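Local coordinates for protein sgbp-b (Bacteroides uniformis, PDB 7K44) that probably binds xyloglucan at the surface of a human gut bacterium, encoded in a locus for using this polysaccharide, at residues Y245-E250 with M375-F380; L124-S129 with I192-G197. All coordinates share one frame; numbering follows the deposited sequence.

Contact 1 (Y245-E250 with M375-F380); sequences YSISGE and MYFDNF. With CA (calcium ion), chain B.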
loop_
_atom_site.group_PDB
_atom_site.type_symbol
_atom_site.label_atom_id
_atom_site.label_comp_id
_atom_site.label_asym_id
_atom_site.label_seq_id
_atom_site.Cartn_x
_atom_site.Cartn_y
_atom_site.Cartn_z
ATOM N N TYR A 245 -21.249 7.222 0.740
ATOM C CA TYR A 245 -22.142 7.487 1.863
ATOM C C TYR A 245 -21.353 7.812 3.119
ATOM O O TYR A 245 -20.320 7.195 3.403
ATOM C CB TYR A 245 -23.180 6.369 2.132
ATOM C CG TYR A 245 -24.486 6.639 1.421
ATOM C CD1 TYR A 245 -24.581 6.491 0.045
ATOM C CD2 TYR A 245 -25.603 7.097 2.115
ATOM C CE1 TYR A 245 -25.761 6.749 -0.632
ATOM C CE2 TYR A 245 -26.807 7.363 1.440
ATOM C CZ TYR A 245 -26.871 7.191 0.070
ATOM O OH TYR A 245 -28.023 7.464 -0.640
ATOM N N SER A 246 -21.816 8.828 3.833
ATOM C CA SER A 246 -21.232 9.247 5.094
ATOM C C SER A 246 -22.054 8.761 6.276
ATOM O O SER A 246 -23.283 8.649 6.203
ATOM C CB SER A 246 -21.105 10.772 5.149
ATOM O OG SER A 246 -22.370 11.394 5.275
ATOM N N ILE A 247 -21.354 8.457 7.367
ATOM C CA ILE A 247 -21.931 8.320 8.702
ATOM C C ILE A 247 -21.313 9.428 9.544
ATOM O O ILE A 247 -20.085 9.504 9.664
ATOM C CB ILE A 247 -21.596 6.950 9.312
ATOM C CG1 ILE A 247 -22.357 5.845 8.583
ATOM C CG2 ILE A 247 -21.893 6.930 10.803
ATOM C CD1 ILE A 247 -23.830 5.803 8.904
ATOM N N SER A 248 -22.146 10.300 10.116
ATOM C CA SER A 248 -21.575 11.454 10.801
ATOM C C SER A 248 -22.534 11.961 11.865
ATOM O O SER A 248 -23.746 11.744 11.791
ATOM C CB SER A 248 -21.218 12.581 9.825
ATOM O OG SER A 248 -22.387 13.217 9.346
ATOM N N GLY A 249 -21.968 12.657 12.850
ATOM C CA GLY A 249 -22.736 13.318 13.883
ATOM C C GLY A 249 -22.106 13.106 15.239
ATOM O O GLY A 249 -20.976 12.638 15.356
ATOM N N GLU A 250 -22.851 13.447 16.286
ATOM C CA GLU A 250 -22.372 13.303 17.653
ATOM C C GLU A 250 -22.886 11.987 18.222
ATOM O O GLU A 250 -24.096 11.737 18.230
ATOM C CB GLU A 250 -22.810 14.481 18.524
ATOM C CG GLU A 250 -22.179 14.479 19.904
ATOM C CD GLU A 250 -22.573 15.693 20.721
ATOM O OE1 GLU A 250 -22.309 16.825 20.266
ATOM O OE2 GLU A 250 -23.160 15.515 21.810
ATOM N N MET A 375 -17.237 9.838 8.771
ATOM C CA MET A 375 -16.612 8.755 8.022
ATOM C C MET A 375 -17.388 8.545 6.733
ATOM O O MET A 375 -18.587 8.827 6.664
ATOM C CB MET A 375 -16.616 7.456 8.833
ATOM C CG MET A 375 -16.037 7.585 10.230
ATOM S SD MET A 375 -16.450 6.150 11.226
ATOM C CE MET A 375 -15.859 4.897 10.111
ATOM N N TYR A 376 -16.702 8.019 5.720
ATOM C CA TYR A 376 -17.258 7.819 4.389
ATOM C C TYR A 376 -16.893 6.429 3.890
ATOM O O TYR A 376 -15.799 5.921 4.166
ATOM C CB TYR A 376 -16.712 8.871 3.400
ATOM C CG TYR A 376 -16.893 10.291 3.884
ATOM C CD1 TYR A 376 -15.994 10.867 4.769
ATOM C CD2 TYR A 376 -17.990 11.026 3.485
ATOM C CE1 TYR A 376 -16.183 12.164 5.240
ATOM C CE2 TYR A 376 -18.180 12.324 3.934
ATOM C CZ TYR A 376 -17.279 12.878 4.817
ATOM O OH TYR A 376 -17.498 14.169 5.262
ATOM N N PHE A 377 -17.804 5.838 3.116
ATOM C CA PHE A 377 -17.693 4.455 2.666
ATOM C C PHE A 377 -18.055 4.360 1.189
ATOM O O PHE A 377 -18.996 5.019 0.727
ATOM C CB PHE A 377 -18.693 3.571 3.433
ATOM C CG PHE A 377 -18.441 3.492 4.904
ATOM C CD1 PHE A 377 -18.981 4.426 5.772
ATOM C CD2 PHE A 377 -17.663 2.463 5.422
ATOM C CE1 PHE A 377 -18.742 4.333 7.134
ATOM C CE2 PHE A 377 -17.419 2.378 6.780
ATOM C CZ PHE A 377 -17.954 3.319 7.629
ATOM N N ASP A 378 -17.351 3.498 0.452
ATOM C CA ASP A 378 -17.646 3.295 -0.960
ATOM C C ASP A 378 -17.013 1.995 -1.429
ATOM O O ASP A 378 -16.147 1.409 -0.764
ATOM C CB ASP A 378 -17.106 4.469 -1.794
ATOM C CG ASP A 378 -17.843 4.679 -3.130
ATOM O OD1 ASP A 378 -18.731 3.894 -3.549
ATOM O OD2 ASP A 378 -17.488 5.692 -3.778
ATOM N N ASN A 379 -17.447 1.562 -2.610
ATOM C CA ASN A 379 -16.762 0.521 -3.385
ATOM C C ASN A 379 -16.606 -0.790 -2.616
ATOM O O ASN A 379 -15.501 -1.295 -2.435
ATOM C CB ASN A 379 -15.423 1.024 -3.927
ATOM C CG ASN A 379 -15.595 1.935 -5.120
ATOM O OD1 ASN A 379 -16.618 1.883 -5.802
ATOM N ND2 ASN A 379 -14.580 2.753 -5.398
ATOM N N PHE A 380 -17.739 -1.352 -2.185
ATOM C CA PHE A 380 -17.720 -2.676 -1.576
ATOM C C PHE A 380 -17.555 -3.725 -2.673
ATOM O O PHE A 380 -18.291 -3.725 -3.665
ATOM C CB PHE A 380 -19.007 -2.931 -0.790
ATOM C CG PHE A 380 -19.200 -2.017 0.386
ATOM C CD1 PHE A 380 -19.743 -0.751 0.219
ATOM C CD2 PHE A 380 -18.857 -2.429 1.659
ATOM C CE1 PHE A 380 -19.938 0.102 1.307
ATOM C CE2 PHE A 380 -19.041 -1.589 2.757
ATOM C CZ PHE A 380 -19.573 -0.323 2.580
HETATM CA CA CA B . -19.269 5.467 -5.484
HETATM O O HOH W 1 -17.932 3.971 -6.816
#
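Y245 and F377 face each other as a hydrogen-bonded pair in an antiparallel beta-sheet of the xyloglucan-binding domain, where strand 243-248 runs beside strand 371-384. Y245 N gives its hydrogen to F377 O almost straight (168°), in the carbonyl plane, and F377 N returns a bond of 2.9 Å to Y245 O. I247 and M375 form the next such pair; between them S246 and Y376 make a non-hydrogen-bonded pair on the other face.

F377 shows how a phenylalanine suits the inner face. Its CB lies 4.0 Å and its CD1 3.9 Å from Y245 O, which sits at the ring edge, near the ring plane. CG stands anti to the carbonyl carbon (chi1 -64°), and the ring reaches along the sheet until CE1 meets I247 CG1 at 4.2 Å. L261 of strand 255-264 packs against both residues, filling the apolar layer. Across the sheet, S246 is small enough for the Y376 ring to approach, CE2 lying 3.5 Å from S246 CB, while S246 OG bonds to V227 O. One residue past F377, D378 binds calcium in a site shared with N213, D215, D241 and K243, its OD1 and OD2 each 2.5 Å from the metal.

Contact 2 (L124-S129 with I192-G197); sequences LPPSIS and ITTMGG
With its first torsion at 66°, T194 holds OG1 between its own backbone N and carbonyl carbon and sets CG2 beside the backbone N, so both branches meet the ring of P126: OG1 approaches P126 CD at 3.5 Å, and CG2 lies 4.0 Å from both CB and CG. The same torsion lets OG1 accept from G196 N, an ST turn inside the type I turn 194-197 that links two strands of this IPT/TIG domain. OG1 also donates to a water, which in turn gives a hydrogen to L124 O at 2.6 Å, a bridge between the two segments. Replacing the threonine by valine would probably break this water bridge and leave G196 N without its side-chain acceptor.

P126 also presses CD to 3.4 Å from G197 C. G197 has backbone angles at which a CB would press on the carbonyl O of G196, and it would also crowd P125 CB; at G196 a CB would collide with L124 O. Farther along, I128 and I192 meet by their CD1 methyls at 3.8 Å, joining strand 127-131 to strand 188-194 of the facing sheet; V144 touches both isoleucines. No direct hydrogen bond crosses between the segments. They are therefore held by the proline ring lying on glycine backbone, a CA-H...O contact from P125 CA to G196 O (3.5 Å), isoleucine packing and a water linking L124 and T194.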
loop_
_atom_site.group_PDB
_atom_site.type_symbol
_atom_site.label_atom_id
_atom_site.label_comp_id
_atom_site.label_asym_id
_atom_site.label_seq_id
_atom_site.Cartn_x
_atom_site.Cartn_y
_atom_site.Cartn_z
ATOM N N LEU A 124 18.948 -5.511 -9.913
ATOM C CA LEU A 124 17.932 -6.538 -9.730
ATOM C C LEU A 124 16.587 -6.007 -10.223
ATOM O O LEU A 124 16.363 -4.793 -10.246
ATOM C CB LEU A 124 17.814 -6.885 -8.252
ATOM C CG LEU A 124 19.039 -7.567 -7.634
ATOM C CD1 LEU A 124 18.945 -7.580 -6.118
ATOM C CD2 LEU A 124 19.195 -8.968 -8.172
ATOM N N PRO A 125 15.678 -6.894 -10.633
ATOM C CA PRO A 125 14.345 -6.440 -11.014
ATOM C C PRO A 125 13.611 -5.896 -9.797
ATOM O O PRO A 125 13.900 -6.293 -8.656
ATOM C CB PRO A 125 13.670 -7.721 -11.536
ATOM C CG PRO A 125 14.363 -8.819 -10.821
ATOM C CD PRO A 125 15.798 -8.364 -10.703
ATOM N N PRO A 126 12.658 -4.993 -10.000
ATOM C CA PRO A 126 11.866 -4.502 -8.871
ATOM C C PRO A 126 10.867 -5.560 -8.432
ATOM O O PRO A 126 10.527 -6.487 -9.169
ATOM C CB PRO A 126 11.145 -3.284 -9.457
ATOM C CG PRO A 126 10.932 -3.659 -10.916
ATOM C CD PRO A 126 12.159 -4.498 -11.292
ATOM N N SER A 127 10.398 -5.411 -7.201
ATOM C CA SER A 127 9.366 -6.287 -6.675
ATOM C C SER A 127 8.421 -5.449 -5.835
ATOM O O SER A 127 8.799 -4.399 -5.311
ATOM C CB SER A 127 9.949 -7.429 -5.835
ATOM O OG SER A 127 10.867 -6.947 -4.869
ATOM N N ILE A 128 7.177 -5.911 -5.735
ATOM C CA ILE A 128 6.144 -5.249 -4.946
ATOM C C ILE A 128 5.675 -6.207 -3.863
ATOM O O ILE A 128 5.285 -7.343 -4.156
ATOM C CB ILE A 128 4.963 -4.818 -5.826
ATOM C CG1 ILE A 128 5.404 -3.727 -6.791
ATOM C CG2 ILE A 128 3.812 -4.335 -4.937
ATOM C CD1 ILE A 128 4.484 -3.556 -7.997
ATOM N N SER A 129 5.716 -5.755 -2.610
ATOM C CA SER A 129 5.221 -6.576 -1.514
ATOM C C SER A 129 3.870 -6.125 -0.975
ATOM O O SER A 129 3.111 -6.962 -0.483
ATOM C CB SER A 129 6.234 -6.638 -0.368
ATOM O OG SER A 129 6.492 -5.351 0.159
ATOM N N ILE A 192 5.083 -1.795 -11.999
ATOM C CA ILE A 192 6.154 -0.818 -11.865
ATOM C C ILE A 192 7.319 -1.317 -12.707
ATOM O O ILE A 192 7.814 -2.430 -12.492
ATOM C CB ILE A 192 6.589 -0.633 -10.407
ATOM C CG1 ILE A 192 5.437 -0.090 -9.558
ATOM C CG2 ILE A 192 7.801 0.302 -10.346
ATOM C CD1 ILE A 192 5.788 -0.027 -8.076
ATOM N N THR A 193 7.735 -0.516 -13.672
ATOM C CA THR A 193 8.824 -0.876 -14.565
ATOM C C THR A 193 10.003 0.039 -14.283
ATOM O O THR A 193 9.849 1.266 -14.250
ATOM C CB THR A 193 8.395 -0.755 -16.026
ATOM O OG1 THR A 193 7.352 -1.698 -16.301
ATOM C CG2 THR A 193 9.572 -1.048 -16.956
ATOM N N THR A 194 11.165 -0.557 -14.066
ATOM C CA THR A 194 12.416 0.164 -13.918
ATOM C C THR A 194 13.347 -0.276 -15.040
ATOM O O THR A 194 13.035 -1.183 -15.815
ATOM C CB THR A 194 13.064 -0.153 -12.570
ATOM O OG1 THR A 194 13.442 -1.531 -12.545
ATOM C CG2 THR A 194 12.112 0.111 -11.411
ATOM N N MET A 195 14.521 0.355 -15.096
ATOM C CA MET A 195 15.548 -0.110 -16.024
ATOM C C MET A 195 15.964 -1.549 -15.744
ATOM O O MET A 195 16.488 -2.218 -16.642
ATOM C CB MET A 195 16.748 0.840 -15.999
ATOM C CG MET A 195 16.427 2.222 -16.548
ATOM S SD MET A 195 15.908 2.169 -18.268
ATOM C CE MET A 195 17.454 1.757 -19.084
ATOM N N GLY A 196 15.717 -2.050 -14.530
ATOM C CA GLY A 196 16.043 -3.409 -14.150
ATOM C C GLY A 196 14.984 -4.458 -14.409
ATOM O O GLY A 196 15.273 -5.651 -14.264
ATOM N N GLY A 197 13.761 -4.065 -14.751
ATOM C CA GLY A 197 12.710 -5.027 -15.019
ATOM C C GLY A 197 11.363 -4.511 -14.558
ATOM O O GLY A 197 11.175 -3.314 -14.356
HETATM O O HOH W 2 15.022 -2.543 -10.486
#

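Contact 2 comes first along the chain and closes before contact 1 opens, so the two are in series. Their centres lie about 37 Å apart, on opposite sides of the chain's centre, and their nearest atoms are about 20 Å apart. They share no sheet. Contact 2 joins the two facing four-stranded sheets of the IPT/TIG domain, whereas contact 1 pairs neighbouring strands within one sheet of the xyloglucan-binding domain, beside the calcium site. Each lies within one domain, and neither bridges the two. The separation fits a protein built from successive beta domains, in which the IPT/TIG domain probably acts as a spacer for the glycan-binding one.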